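Local coordinates for protein lytic polysaccharide monooxygenase ([Kitasatospora] papulosa, PDB 6NDQ) that is a lytic polysaccharide monooxygenase of the cellulose-degrading family and probably cleaves polysaccharide chains oxidatively at a copper centre, at residues N49-N54 / G78-L83. Sequence-based numbering, arbitrary orientation.
Sequences NGLYRN and GRYDSL
Leu51 lies over one face of the Tyr80 ring, its CG 3.9 Å from the ring centroid and 14° off the normal, a CH-pi contact displaced toward the ring's CG side. The two side chains run past each other in opposite directions, and the leucine continues to Leu83, where the CD1 atoms of Leu51 and Leu83 meet tip to tip at 3.6 Å. Against the opposite face of the tyrosine rests CG of Arg79, so the ring is sandwiched between aliphatic groups. With CG anti to its carbonyl carbon (chi1 -50°), Tyr80 sends its hydroxyl to the backbone of Gly50, where Tyr80 OH lies 3.2 Å from Gly50 C without a hydrogen bond to the carbonyl.

Arg79 NH1 donates to Tyr80 OH (3.1 Å, 163°) almost within the guanidinium plane, and the same hydroxyl is hydrogen-bonded to Asn47 O. A water donates to Gly50 O and bonds weakly to Arg79 NH1. A leucine in place of Tyr80 would probably leave Arg79 NH1 and Asn47 O without their shared hydroxyl partner.

A small buried core joins the inverse gamma turn centred on Leu51, which leads into strand 52-54, to the type I turn Gly78-Asp81 and its adjoining 3-10 segment.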
loop_
_atom_site.group_PDB
_atom_site.type_symbol
_atom_site.label_atom_id
_atom_site.label_comp_id
_atom_site.label_asym_id
_atom_site.label_seq_id
_atom_site.Cartn_x
_atom_site.Cartn_y
_atom_site.Cartn_z
ATOM N N ASN A 49 4.983 0.545 -9.930
ATOM C CA ASN A 49 3.924 -0.359 -10.363
ATOM C C ASN A 49 4.317 -1.820 -10.269
ATOM O O ASN A 49 3.503 -2.662 -10.642
ATOM C CB ASN A 49 3.482 -0.031 -11.804
ATOM C CG ASN A 49 4.517 -0.424 -12.871
ATOM O OD1 ASN A 49 5.610 -0.918 -12.579
ATOM N ND2 ASN A 49 4.158 -0.195 -14.126
ATOM N N GLY A 50 5.524 -2.133 -9.781
ATOM C CA GLY A 50 5.993 -3.506 -9.789
ATOM C C GLY A 50 6.044 -4.217 -8.444
ATOM O O GLY A 50 6.797 -5.185 -8.296
ATOM N N LEU A 51 5.235 -3.798 -7.467
ATOM C CA LEU A 51 5.348 -4.327 -6.103
ATOM C C LEU A 51 4.543 -5.622 -5.969
ATOM O O LEU A 51 3.487 -5.681 -5.330
ATOM C CB LEU A 51 4.895 -3.276 -5.081
ATOM C CG LEU A 51 5.634 -3.309 -3.730
ATOM C CD1 LEU A 51 5.262 -2.117 -2.815
ATOM C CD2 LEU A 51 5.440 -4.626 -2.974
ATOM N N TYR A 52 5.075 -6.705 -6.559
ATOM C CA TYR A 52 4.379 -7.984 -6.568
ATOM C C TYR A 52 5.352 -9.135 -6.327
ATOM O O TYR A 52 6.563 -9.018 -6.558
ATOM C CB TYR A 52 3.632 -8.238 -7.898
ATOM C CG TYR A 52 4.534 -8.386 -9.109
ATOM C CD1 TYR A 52 5.156 -9.602 -9.400
ATOM C CD2 TYR A 52 4.762 -7.314 -9.962
ATOM C CE1 TYR A 52 5.982 -9.732 -10.512
ATOM C CE2 TYR A 52 5.585 -7.436 -11.074
ATOM C CZ TYR A 52 6.192 -8.644 -11.340
ATOM O OH TYR A 52 7.009 -8.758 -12.441
ATOM N N ARG A 53 4.784 -10.255 -5.867
ATOM C CA ARG A 53 5.425 -11.560 -5.845
ATOM C C ARG A 53 4.704 -12.482 -6.819
ATOM O O ARG A 53 3.498 -12.346 -7.055
ATOM C CB ARG A 53 5.398 -12.196 -4.451
ATOM C CG ARG A 53 5.964 -11.325 -3.321
ATOM C CD ARG A 53 5.880 -12.049 -1.984
ATOM N NE ARG A 53 6.732 -13.237 -1.975
ATOM C CZ ARG A 53 8.023 -13.244 -1.643
ATOM N NH1 ARG A 53 8.644 -12.129 -1.273
ATOM N NH2 ARG A 53 8.711 -14.375 -1.676
ATOM N N ASN A 54 5.453 -13.421 -7.384
ATOM C CA ASN A 54 4.896 -14.455 -8.243
ATOM C C ASN A 54 4.840 -15.762 -7.466
ATOM O O ASN A 54 5.795 -16.113 -6.767
ATOM C CB ASN A 54 5.730 -14.615 -9.517
ATOM C CG ASN A 54 5.498 -13.488 -10.510
ATOM O OD1 ASN A 54 6.339 -13.206 -11.368
ATOM N ND2 ASN A 54 4.353 -12.825 -10.387
ATOM N N GLY A 78 14.591 -6.929 -2.325
ATOM C CA GLY A 78 14.468 -5.780 -1.434
ATOM C C GLY A 78 14.402 -4.419 -2.092
ATOM O O GLY A 78 14.683 -3.415 -1.425
ATOM N N ARG A 79 14.028 -4.346 -3.377
ATOM C CA ARG A 79 13.897 -3.049 -4.041
ATOM C C ARG A 79 12.992 -2.121 -3.239
ATOM O O ARG A 79 13.235 -0.903 -3.174
ATOM C CB ARG A 79 13.358 -3.237 -5.470
ATOM C CG ARG A 79 13.060 -1.945 -6.226
ATOM C CD ARG A 79 12.176 -2.211 -7.441
ATOM N NE ARG A 79 12.906 -2.909 -8.500
ATOM C CZ ARG A 79 12.341 -3.598 -9.495
ATOM N NH1 ARG A 79 11.012 -3.718 -9.589
ATOM N NH2 ARG A 79 13.118 -4.186 -10.400
ATOM N N TYR A 80 11.955 -2.675 -2.607
ATOM C CA TYR A 80 10.983 -1.870 -1.871
ATOM C C TYR A 80 11.187 -1.975 -0.368
ATOM O O TYR A 80 10.252 -1.694 0.384
ATOM C CB TYR A 80 9.547 -2.275 -2.248
ATOM C CG TYR A 80 9.310 -2.335 -3.746
ATOM C CD1 TYR A 80 9.024 -1.185 -4.469
ATOM C CD2 TYR A 80 9.392 -3.544 -4.442
ATOM C CE1 TYR A 80 8.829 -1.216 -5.840
ATOM C CE2 TYR A 80 9.196 -3.590 -5.830
ATOM C CZ TYR A 80 8.910 -2.430 -6.521
ATOM O OH TYR A 80 8.720 -2.475 -7.894
ATOM N N ASP A 81 12.384 -2.394 0.073
ATOM C CA ASP A 81 12.676 -2.595 1.493
ATOM C C ASP A 81 12.250 -1.371 2.296
ATOM O O ASP A 81 11.611 -1.496 3.346
ATOM C CB ASP A 81 14.184 -2.805 1.709
ATOM C CG ASP A 81 14.617 -4.260 1.683
ATOM O OD1 ASP A 81 13.765 -5.147 1.916
ATOM O OD2 ASP A 81 15.831 -4.479 1.443
ATOM N N SER A 82 12.617 -0.191 1.802
ATOM C CA SER A 82 12.450 1.025 2.589
ATOM C C SER A 82 10.997 1.426 2.776
ATOM O O SER A 82 10.741 2.320 3.602
ATOM C CB SER A 82 13.242 2.194 1.976
ATOM O OG SER A 82 12.963 2.349 0.596
ATOM N N LEU A 83 10.047 0.781 2.091
ATOM C CA LEU A 83 8.637 1.061 2.344
ATOM C C LEU A 83 8.155 0.497 3.678
ATOM O O LEU A 83 7.061 0.867 4.139
ATOM C CB LEU A 83 7.774 0.519 1.200
ATOM C CG LEU A 83 8.183 0.966 -0.214
ATOM C CD1 LEU A 83 7.133 0.556 -1.185
ATOM C CD2 LEU A 83 8.325 2.528 -0.237
HETATM O O HOH W 1 8.712 -5.927 -10.163
#